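Local coordinates for protein rusticyanin (Thiobacillus ferrooxidans, PDB 2CAK) that carries electrons from cytochrome c552 to the A-type oxidase as a periplasmic blue copper protein holding one copper ion per subunit, at residues A1-W6 against G120-T125; Y133-Q138 against G149-K154; D28-S33 against K59-D64. All blocks are in the same frame, centred on the assembly; numbering follows the deposited sequence. Where two conformers were deposited one is given.

Contact 1 (A1-W6 against G120-T125). Unlike the reference sequence in segment 120-125: Asn-123 (reference Asp).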
loop_
_atom_site.group_PDB
_atom_site.type_symbol
_atom_site.label_atom_id
_atom_site.label_comp_id
_atom_site.label_asym_id
_atom_site.label_seq_id
_atom_site.Cartn_x
_atom_site.Cartn_y
_atom_site.Cartn_z
ATOM N N ALA A 1 3.939 -7.435 15.765
ATOM C CA ALA A 1 5.071 -7.223 14.877
ATOM C C ALA A 1 4.607 -6.505 13.631
ATOM O O ALA A 1 5.308 -6.609 12.635
ATOM C CB ALA A 1 5.721 -8.547 14.490
ATOM N N LEU A 2 3.532 -5.758 13.569
ATOM C CA LEU A 2 3.365 -4.874 12.412
ATOM C C LEU A 2 4.166 -3.588 12.611
ATOM O O LEU A 2 4.562 -3.245 13.712
ATOM C CB LEU A 2 1.887 -4.548 12.247
ATOM C CG LEU A 2 0.976 -5.740 11.933
ATOM C CD1 LEU A 2 -0.465 -5.308 12.141
ATOM C CD2 LEU A 2 1.223 -6.269 10.518
ATOM N N ASP A 3 4.412 -2.865 11.509
ATOM C CA ASP A 3 5.071 -1.577 11.573
ATOM C C ASP A 3 4.078 -0.529 12.063
ATOM O O ASP A 3 3.053 -0.266 11.414
ATOM C CB ASP A 3 5.588 -1.213 10.158
ATOM C CG ASP A 3 6.047 0.221 10.027
ATOM O OD1 ASP A 3 6.316 0.921 10.993
ATOM O OD2 ASP A 3 6.099 0.624 8.826
ATOM N N THR A 4 4.390 0.056 13.219
ATOM C CA THR A 4 3.508 0.994 13.860
ATOM C C THR A 4 4.268 2.305 14.166
ATOM O O THR A 4 3.887 3.067 15.034
ATOM C CB THR A 4 2.916 0.431 15.178
ATOM O OG1 THR A 4 3.995 0.244 16.110
ATOM C CG2 THR A 4 2.363 -0.963 15.022
ATOM N N THR A 5 5.310 2.576 13.383
ATOM C CA THR A 5 6.088 3.806 13.554
ATOM C C THR A 5 5.825 4.780 12.426
ATOM O O THR A 5 6.095 4.465 11.289
ATOM C CB THR A 5 7.601 3.488 13.588
ATOM O OG1 THR A 5 7.879 2.624 14.684
ATOM C CG2 THR A 5 8.283 4.790 13.850
ATOM N N TRP A 6 5.322 5.953 12.736
ATOM C CA TRP A 6 4.821 6.924 11.761
ATOM C C TRP A 6 5.604 8.234 11.887
ATOM O O TRP A 6 5.959 8.645 12.989
ATOM C CB TRP A 6 3.312 7.142 11.946
ATOM C CG TRP A 6 2.536 5.861 11.850
ATOM C CD1 TRP A 6 2.210 5.022 12.884
ATOM C CD2 TRP A 6 2.012 5.240 10.664
ATOM N NE1 TRP A 6 1.530 3.942 12.412
ATOM C CE2 TRP A 6 1.380 4.064 11.041
ATOM C CE3 TRP A 6 1.971 5.601 9.338
ATOM C CZ2 TRP A 6 0.756 3.211 10.161
ATOM C CZ3 TRP A 6 1.360 4.762 8.420
ATOM C CH2 TRP A 6 0.746 3.567 8.849
ATOM N N GLY A 120 0.276 11.291 7.839
ATOM C CA GLY A 120 1.160 10.242 8.367
ATOM C C GLY A 120 1.684 9.303 7.290
ATOM O O GLY A 120 0.972 8.967 6.332
ATOM N N TYR A 121 2.923 8.871 7.458
ATOM C CA TYR A 121 3.533 7.922 6.541
ATOM C C TYR A 121 4.508 7.035 7.324
ATOM O O TYR A 121 4.983 7.361 8.388
ATOM C CB TYR A 121 4.219 8.574 5.354
ATOM C CG TYR A 121 5.512 9.286 5.654
ATOM C CD1 TYR A 121 5.527 10.572 6.202
ATOM C CD2 TYR A 121 6.712 8.648 5.399
ATOM C CE1 TYR A 121 6.718 11.212 6.465
ATOM C CE2 TYR A 121 7.905 9.321 5.674
ATOM C CZ TYR A 121 7.926 10.573 6.199
ATOM O OH TYR A 121 9.122 11.198 6.491
ATOM N N THR A 122 4.861 5.905 6.694
ATOM C CA THR A 122 5.833 4.985 7.218
ATOM C C THR A 122 6.531 4.243 6.078
ATOM O O THR A 122 6.055 4.220 4.935
ATOM C CB THR A 122 5.154 4.002 8.200
ATOM O OG1 THR A 122 6.203 3.326 8.947
ATOM C CG2 THR A 122 4.270 3.018 7.512
ATOM N N ASN A 123 7.673 3.657 6.457
ATOM C CA ASN A 123 8.457 2.848 5.537
ATOM C C ASN A 123 8.692 1.479 6.168
ATOM O O ASN A 123 8.970 1.376 7.380
ATOM C CB ASN A 123 9.830 3.480 5.327
ATOM C CG ASN A 123 9.746 4.755 4.543
ATOM O OD1 ASN A 123 9.942 5.844 5.094
ATOM N ND2 ASN A 123 9.612 4.577 3.275
ATOM N N PHE A 124 8.636 0.438 5.347
ATOM C CA PHE A 124 9.027 -0.904 5.816
ATOM C C PHE A 124 9.659 -1.644 4.634
ATOM O O PHE A 124 9.479 -1.306 3.474
ATOM C CB PHE A 124 7.883 -1.696 6.463
ATOM C CG PHE A 124 6.735 -2.052 5.525
ATOM C CD1 PHE A 124 6.731 -3.235 4.791
ATOM C CD2 PHE A 124 5.638 -1.218 5.379
ATOM C CE1 PHE A 124 5.705 -3.554 3.925
ATOM C CE2 PHE A 124 4.588 -1.573 4.550
ATOM C CZ PHE A 124 4.599 -2.744 3.814
ATOM N N THR A 125 10.437 -2.677 4.961
ATOM C CA THR A 125 11.104 -3.491 3.967
ATOM C C THR A 125 10.492 -4.882 3.906
ATOM O O THR A 125 9.897 -5.376 4.898
ATOM C CB THR A 125 12.622 -3.539 4.248
ATOM O OG1 THR A 125 13.280 -4.092 3.107
ATOM C CG2 THR A 125 12.933 -4.483 5.354
#

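Contact 2 (Y133-Q138 against G149-K154). Unlike the reference sequence in segment 149-154: Ile-152 (reference Val). With CU1 (copper (I) ion), chain B.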
loop_
_atom_site.group_PDB
_atom_site.type_symbol
_atom_site.label_atom_id
_atom_site.label_comp_id
_atom_site.label_asym_id
_atom_site.label_seq_id
_atom_site.Cartn_x
_atom_site.Cartn_y
_atom_site.Cartn_z
ATOM N N TYR A 133 0.415 -12.514 -3.734
ATOM C CA TYR A 133 0.044 -11.834 -2.495
ATOM C C TYR A 133 -1.036 -10.793 -2.803
ATOM O O TYR A 133 -1.289 -10.440 -3.971
ATOM C CB TYR A 133 1.258 -11.179 -1.836
ATOM C CG TYR A 133 2.461 -12.069 -1.601
ATOM C CD1 TYR A 133 3.319 -12.431 -2.635
ATOM C CD2 TYR A 133 2.781 -12.541 -0.329
ATOM C CE1 TYR A 133 4.405 -13.239 -2.395
ATOM C CE2 TYR A 133 3.880 -13.341 -0.085
ATOM C CZ TYR A 133 4.709 -13.691 -1.132
ATOM O OH TYR A 133 5.789 -14.489 -0.857
ATOM N N TYR A 134 -1.648 -10.277 -1.740
ATOM C CA TYR A 134 -2.594 -9.195 -1.840
ATOM C C TYR A 134 -2.240 -8.127 -0.794
ATOM O O TYR A 134 -1.820 -8.494 0.298
ATOM C CB TYR A 134 -4.032 -9.676 -1.584
ATOM C CG TYR A 134 -4.473 -10.597 -2.709
ATOM C CD1 TYR A 134 -5.140 -10.120 -3.835
ATOM C CD2 TYR A 134 -4.168 -11.965 -2.674
ATOM C CE1 TYR A 134 -5.506 -10.986 -4.843
ATOM C CE2 TYR A 134 -4.514 -12.798 -3.703
ATOM C CZ TYR A 134 -5.197 -12.317 -4.783
ATOM O OH TYR A 134 -5.535 -13.176 -5.819
ATOM N N TYR A 135 -2.423 -6.869 -1.142
ATOM C CA TYR A 135 -2.315 -5.780 -0.174
ATOM C C TYR A 135 -3.747 -5.312 0.136
ATOM O O TYR A 135 -4.547 -5.146 -0.777
ATOM C CB TYR A 135 -1.414 -4.634 -0.653
ATOM C CG TYR A 135 -1.725 -3.964 -1.976
ATOM C CD1 TYR A 135 -1.303 -4.483 -3.196
ATOM C CD2 TYR A 135 -2.456 -2.795 -2.020
ATOM C CE1 TYR A 135 -1.597 -3.875 -4.398
ATOM C CE2 TYR A 135 -2.732 -2.163 -3.217
ATOM C CZ TYR A 135 -2.308 -2.702 -4.391
ATOM O OH TYR A 135 -2.623 -2.059 -5.581
ATOM N N VAL A 136 -4.034 -5.150 1.440
ATOM C CA VAL A 136 -5.371 -4.904 1.932
ATOM C C VAL A 136 -5.337 -3.853 3.015
ATOM O O VAL A 136 -4.328 -3.699 3.711
ATOM C CB VAL A 136 -6.077 -6.193 2.431
ATOM C CG1 VAL A 136 -5.966 -7.341 1.457
ATOM C CG2 VAL A 136 -5.559 -6.642 3.795
ATOM N N CYS A 137 -6.441 -3.180 3.239
ATOM C CA CYS A 137 -6.701 -2.378 4.409
ATOM C C CYS A 137 -7.555 -3.205 5.410
ATOM O O CYS A 137 -8.476 -3.910 4.964
ATOM C CB CYS A 137 -7.443 -1.103 4.066
ATOM S SG CYS A 137 -7.870 -0.064 5.506
ATOM N N GLN A 138 -7.218 -3.077 6.701
ATOM C CA GLN A 138 -7.940 -3.824 7.733
ATOM C C GLN A 138 -9.115 -3.088 8.362
ATOM O O GLN A 138 -9.797 -3.691 9.210
ATOM C CB GLN A 138 -6.980 -4.272 8.860
ATOM C CG GLN A 138 -6.022 -5.346 8.403
ATOM C CD GLN A 138 -5.359 -5.946 9.649
ATOM O OE1 GLN A 138 -4.360 -5.553 10.252
ATOM N NE2 GLN A 138 -6.109 -6.932 10.085
ATOM N N GLY A 149 -5.417 -4.791 -3.616
ATOM C CA GLY A 149 -4.856 -5.105 -4.884
ATOM C C GLY A 149 -3.978 -6.323 -4.848
ATOM O O GLY A 149 -3.728 -6.868 -3.771
ATOM N N LYS A 150 -3.485 -6.751 -6.001
ATOM C CA LYS A 150 -2.702 -7.991 -6.117
ATOM C C LYS A 150 -1.226 -7.693 -6.326
ATOM O O LYS A 150 -0.878 -6.690 -6.964
ATOM C CB LYS A 150 -3.282 -8.768 -7.308
ATOM C CG LYS A 150 -2.759 -10.167 -7.482
ATOM C CD LYS A 150 -3.514 -10.931 -8.552
ATOM C CE LYS A 150 -3.341 -10.479 -9.952
ATOM N NZ LYS A 150 -4.075 -11.563 -10.751
ATOM N N ILE A 151 -0.368 -8.565 -5.862
ATOM C CA ILE A 151 1.080 -8.540 -6.070
ATOM C C ILE A 151 1.523 -9.893 -6.600
ATOM O O ILE A 151 1.187 -10.939 -6.016
ATOM C CB ILE A 151 1.823 -8.250 -4.752
ATOM C CG1 ILE A 151 1.292 -6.994 -4.094
ATOM C CG2 ILE A 151 3.307 -8.204 -5.009
ATOM C CD1 ILE A 151 1.865 -6.795 -2.710
ATOM N N ILE A 152 2.220 -9.863 -7.725
ATOM C CA ILE A 152 2.820 -11.107 -8.277
ATOM C C ILE A 152 4.335 -10.991 -8.154
ATOM O O ILE A 152 4.929 -10.053 -8.657
ATOM C CB ILE A 152 2.391 -11.298 -9.729
ATOM C CG1 ILE A 152 0.879 -11.383 -9.915
ATOM C CG2 ILE A 152 3.101 -12.527 -10.356
ATOM C CD1 ILE A 152 0.360 -11.457 -11.295
ATOM N N VAL A 153 4.927 -11.926 -7.403
ATOM C CA VAL A 153 6.386 -11.983 -7.249
ATOM C C VAL A 153 6.900 -13.171 -8.052
ATOM O O VAL A 153 6.486 -14.304 -7.857
ATOM C CB VAL A 153 6.781 -12.118 -5.787
ATOM C CG1 VAL A 153 8.332 -12.255 -5.681
ATOM C CG2 VAL A 153 6.203 -10.983 -4.921
ATOM N N LYS A 154 7.712 -12.902 -9.038
ATOM C CA LYS A 154 8.330 -13.889 -9.905
ATOM C C LYS A 154 9.376 -14.713 -9.163
ATOM O O LYS A 154 9.807 -14.320 -8.032
ATOM C CB LYS A 154 8.857 -13.137 -11.131
ATOM C CG LYS A 154 7.676 -12.398 -11.814
ATOM C CD LYS A 154 7.903 -12.199 -13.302
ATOM C CE LYS A 154 6.728 -11.562 -14.026
ATOM N NZ LYS A 154 5.436 -12.277 -13.804
ATOM O OXT LYS A 154 9.774 -15.701 -9.790
HETATM CU CU CU1 B . -9.150 1.576 4.693
#

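Contact 3 (D28-S33 against K59-D64). Unlike the reference sequence in segment 59-64: Asp-64 (reference Glu).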
loop_
_atom_site.group_PDB
_atom_site.type_symbol
_atom_site.label_atom_id
_atom_site.label_comp_id
_atom_site.label_asym_id
_atom_site.label_seq_id
_atom_site.Cartn_x
_atom_site.Cartn_y
_atom_site.Cartn_z
ATOM N N ASP A 28 -3.364 -1.503 -16.051
ATOM C CA ASP A 28 -3.541 -1.369 -14.580
ATOM C C ASP A 28 -2.505 -2.214 -13.842
ATOM O O ASP A 28 -2.769 -2.745 -12.771
ATOM C CB ASP A 28 -4.951 -1.671 -14.107
ATOM C CG ASP A 28 -5.289 -1.200 -12.687
ATOM O OD1 ASP A 28 -4.921 -0.112 -12.155
ATOM O OD2 ASP A 28 -6.025 -1.927 -11.944
ATOM N N THR A 29 -1.324 -2.361 -14.453
ATOM C CA THR A 29 -0.221 -3.078 -13.793
ATOM C C THR A 29 0.989 -2.161 -13.651
ATOM O O THR A 29 1.249 -1.333 -14.551
ATOM C CB THR A 29 0.148 -4.312 -14.626
ATOM O OG1 THR A 29 -0.991 -5.189 -14.675
ATOM C CG2 THR A 29 1.281 -5.050 -13.976
ATOM N N VAL A 30 1.705 -2.267 -12.542
ATOM C CA VAL A 30 2.955 -1.535 -12.308
ATOM C C VAL A 30 4.070 -2.560 -12.190
ATOM O O VAL A 30 4.000 -3.426 -11.305
ATOM C CB VAL A 30 2.877 -0.637 -11.054
ATOM C CG1 VAL A 30 4.176 0.168 -10.917
ATOM C CG2 VAL A 30 1.630 0.234 -11.132
ATOM N N THR A 31 5.064 -2.468 -13.047
ATOM C CA THR A 31 6.142 -3.432 -13.110
ATOM C C THR A 31 7.441 -2.807 -12.572
ATOM O O THR A 31 7.838 -1.735 -12.994
ATOM C CB THR A 31 6.366 -3.961 -14.538
ATOM O OG1 THR A 31 5.160 -4.627 -15.014
ATOM C CG2 THR A 31 7.480 -4.961 -14.528
ATOM N N TYR A 32 8.066 -3.496 -11.637
ATOM C CA TYR A 32 9.278 -3.052 -10.983
ATOM C C TYR A 32 10.480 -3.892 -11.478
ATOM O O TYR A 32 10.272 -5.030 -11.902
ATOM C CB TYR A 32 9.125 -3.185 -9.459
ATOM C CG TYR A 32 8.026 -2.279 -8.904
ATOM C CD1 TYR A 32 6.707 -2.700 -8.866
ATOM C CD2 TYR A 32 8.293 -1.008 -8.427
ATOM C CE1 TYR A 32 5.681 -1.917 -8.383
ATOM C CE2 TYR A 32 7.267 -0.176 -7.947
ATOM C CZ TYR A 32 5.966 -0.630 -7.918
ATOM O OH TYR A 32 4.940 0.106 -7.453
ATOM N N SER A 33 11.665 -3.325 -11.429
ATOM C CA SER A 33 12.877 -3.935 -11.903
ATOM C C SER A 33 14.053 -3.498 -11.042
ATOM O O SER A 33 14.088 -2.416 -10.468
ATOM C CB SER A 33 13.160 -3.604 -13.385
ATOM O OG SER A 33 13.093 -2.231 -13.513
ATOM N N LYS A 59 -5.314 3.349 -9.587
ATOM C CA LYS A 59 -6.148 2.776 -8.544
ATOM C C LYS A 59 -5.986 1.263 -8.424
ATOM O O LYS A 59 -6.177 0.534 -9.399
ATOM C CB LYS A 59 -7.618 3.089 -8.890
ATOM C CG LYS A 59 -8.563 2.649 -7.792
ATOM C CD LYS A 59 -10.004 2.948 -8.164
ATOM C CE LYS A 59 -10.438 1.823 -9.067
ATOM N NZ LYS A 59 -11.560 1.084 -8.363
ATOM N N ASN A 60 -5.635 0.828 -7.216
ATOM C CA ASN A 60 -5.488 -0.609 -6.892
ATOM C C ASN A 60 -4.797 -1.409 -7.966
ATOM O O ASN A 60 -5.248 -2.503 -8.349
ATOM C CB ASN A 60 -6.813 -1.233 -6.542
ATOM C CG ASN A 60 -7.541 -0.568 -5.401
ATOM O OD1 ASN A 60 -6.938 -0.099 -4.457
ATOM N ND2 ASN A 60 -8.862 -0.567 -5.479
ATOM N N PRO A 61 -3.631 -1.015 -8.476
ATOM C CA PRO A 61 -2.962 -1.752 -9.565
ATOM C C PRO A 61 -2.337 -3.053 -9.087
ATOM O O PRO A 61 -2.000 -3.246 -7.928
ATOM C CB PRO A 61 -1.887 -0.786 -10.042
ATOM C CG PRO A 61 -1.538 -0.010 -8.803
ATOM C CD PRO A 61 -2.841 0.172 -8.106
ATOM N N THR A 62 -2.208 -3.985 -10.031
ATOM C CA THR A 62 -1.418 -5.172 -9.807
ATOM C C THR A 62 0.069 -4.810 -9.841
ATOM O O THR A 62 0.481 -4.136 -10.801
ATOM C CB THR A 62 -1.761 -6.242 -10.850
ATOM O OG1 THR A 62 -3.129 -6.603 -10.674
ATOM C CG2 THR A 62 -0.927 -7.512 -10.664
ATOM N N LEU A 63 0.804 -5.225 -8.838
ATOM C CA LEU A 63 2.254 -4.925 -8.779
ATOM C C LEU A 63 3.011 -6.181 -9.219
ATOM O O LEU A 63 2.770 -7.267 -8.655
ATOM C CB LEU A 63 2.662 -4.514 -7.364
ATOM C CG LEU A 63 1.789 -3.449 -6.698
ATOM C CD1 LEU A 63 2.412 -3.083 -5.349
ATOM C CD2 LEU A 63 1.651 -2.192 -7.530
ATOM N N ASP A 64 3.924 -6.059 -10.151
ATOM C CA ASP A 64 4.750 -7.174 -10.612
ATOM C C ASP A 64 6.176 -6.911 -10.090
ATOM O O ASP A 64 6.803 -5.919 -10.493
ATOM C CB ASP A 64 4.691 -7.275 -12.115
ATOM C CG ASP A 64 3.484 -7.955 -12.698
ATOM O OD1 ASP A 64 2.401 -8.156 -12.100
ATOM O OD2 ASP A 64 3.562 -8.380 -13.883
#

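Contact 1 (A1-W6 against G120-T125)
Asp-3, Thr-5 and Trp-6 close on Thr-122 in a mixed polar and aromatic contact, by which the N-terminal loop lies against strand 119-126 of the six-stranded sheet in this cupredoxin fold. Within the loop, Asp-3 OD1 accepts from Thr-5 N at 3.1 Å with an N-H...O angle of 168°, an Asx turn, the donor lying 31° out of the carboxylate plane. The other carboxylate oxygen reaches the sheet. Thr-122 OG1 stands 2.7 Å from Asp-3 OD2 and 2.6 Å from Thr-5 O, and its one proton could go to either acceptor. With OG1 anti to the backbone N (chi1 -166°), the hydroxyl faces the turn while the methyl lies against one face of the indole. Phe-124 CB lies 3.8 Å from Asp-3 OD2, an apolar neighbour of the same oxygen. An alanine at this aspartate removes both carboxylate oxygens, which would probably leave Thr-5 N without its turn acceptor and Thr-122 OG1 with just the Thr-5 carbonyl to bond in the loop. Backbone hydrogen bonds from Asp-3 to Gly-107 and Gly-109 tie the loop to a second part of the chain, and Phe-75 and Pro-112 also touch the Trp-6 side chain. The nearest indole atom is about 11 Å from the copper. Thr-122 CG2 makes a CH-pi contact over the indole face, 3.9 Å from the centroid of the Trp-6 six-membered ring.

Contact 2 (Y133-Q138 against G149-K154)
Tyr-135 and Gly-149 form one of the two hydrogen-bonded pairs that join strands 133-136 and 149-153, whose directions differ by 146°, an antiparallel arrangement with a marked twist. Four backbone hydrogen bonds make the ladder: Gly-149 N reaches Tyr-135 O at 3.0 Å, Tyr-135 N returns a bond to Gly-149 O, and further on Tyr-133 N meets Ile-151 O at 2.9 Å, with Ile-151 N bonding back to Tyr-133 O.

The Tyr-135 side chain shows how the pairing is filled. From CB, chi1 of 56° sets CG between the backbone N and the carbonyl carbon, which turns the ring across to the partner strand. CG nears Gly-149 O, CD1 also meets Ile-151 CG1 at 3.7 Å near the ring plane, and CE1 comes to 3.4 Å from Gly-149 C. CD2 and CE2 face Gly-149 N, which stands over the ring centre. Gly-149 CA lies 3.8 Å from the Tyr-135 ring centroid and 23° off its normal, a CH-pi contact. CZ is near the same CA, and beyond it OH hydrogen-bonds to Pro-61 O. Having no side chain, Gly-149 lets the ring lie flat on its main chain; Phe-86 and Phe-53 add ring contacts.

On the other side of the sheet Tyr-134 and Lys-150 run side by side, Tyr-134 CE1 3.9 Å from Lys-150 CG. Back on the Tyr-135 face, Tyr-133 CE1 touches Val-153 CG2 at 3.8 Å, and the Tyr-133 hydroxyl hydrogen-bonds to Thr-129 O.

Just past strand 133-136, Cys-137 SG binds the copper at 2.2 Å. The loop joining the two strands also brings His-142 and Met-147 to the site; this is the C-terminal ligand-bearing hairpin of the cupredoxin fold.

Contact 3 (D28-S33 against K59-D64)
Strands 29-31 and 62-64 run parallel, their axes 4.7 Å apart at closest approach and 20° from exact alignment, with Thr-29, Val-30 and Thr-31 paired to Thr-62, Leu-63 and Asp-64. Four backbone hydrogen bonds follow this register. Thr-62 N reaches back to Asp-28 O at 3.1 Å, Val-30 N meets Thr-62 O at 2.8 Å, and Asp-64 N to Val-30 O and Tyr-32 N to Asp-64 O continue the zigzag.

The inner face is mainly apolar. Val-30 lies alongside Pro-61, its CG2 3.8 Å from Pro-61 CB, while Val-30 CB packs 4.0 Å from Leu-63 CD2. The Tyr-32 ring comes in across Leu-63, with Tyr-32 CE1 4.1 Å from Leu-63 CB, and presents its edge to Asp-64 O, which lies in the ring plane. The Tyr-32 hydroxyl hydrogen-bonds to Asp-21 OD2. Val-39 and Val-55 of the other sheet touch Tyr-32 and Leu-63, so this face turns into the sandwich.

The reverse face bears Thr-29, Thr-31, Thr-62 and Asp-64. Thr-29 has CG2 anti to its backbone N and OG1 beside it (chi1 -62°), which sets the methyl against Thr-62 O, 3.4 Å from Thr-29 CG2, and near the Asp-64 carboxylate. At the strand entrance Asp-28 OD1 is 3.1 Å from Lys-59 O, an approach of two acceptors that gives no bond and, if the carboxylate is charged, probably a mild repulsion.

No side-chain hydrogen bond or salt bridge crosses between the segments; main-chain hydrogen bonds hold them, with van der Waals packing on both faces, so the pairing probably depends little on side-chain polarity.

Contacts 2 and 3 belong to the same seven-stranded sheet, where strands 148-153 and 62-65 are neighbours, their centres about 10 Å apart. Contact 1 involves the other sheet and lies across the centre of the chain from contact 3, about 21 Å between centres. Contact 2 is buried, rich in aromatic rings and next to the copper; contact 3, partly buried and one strand in from the edge of its sheet, has one mainly apolar and one largely polar face. Both rest on backbone ladders, antiparallel and parallel respectively. Contact 1, partly buried, has no ladder and relies on a threonine hydroxyl set between a carboxylate and a main-chain carbonyl, and on an indole face.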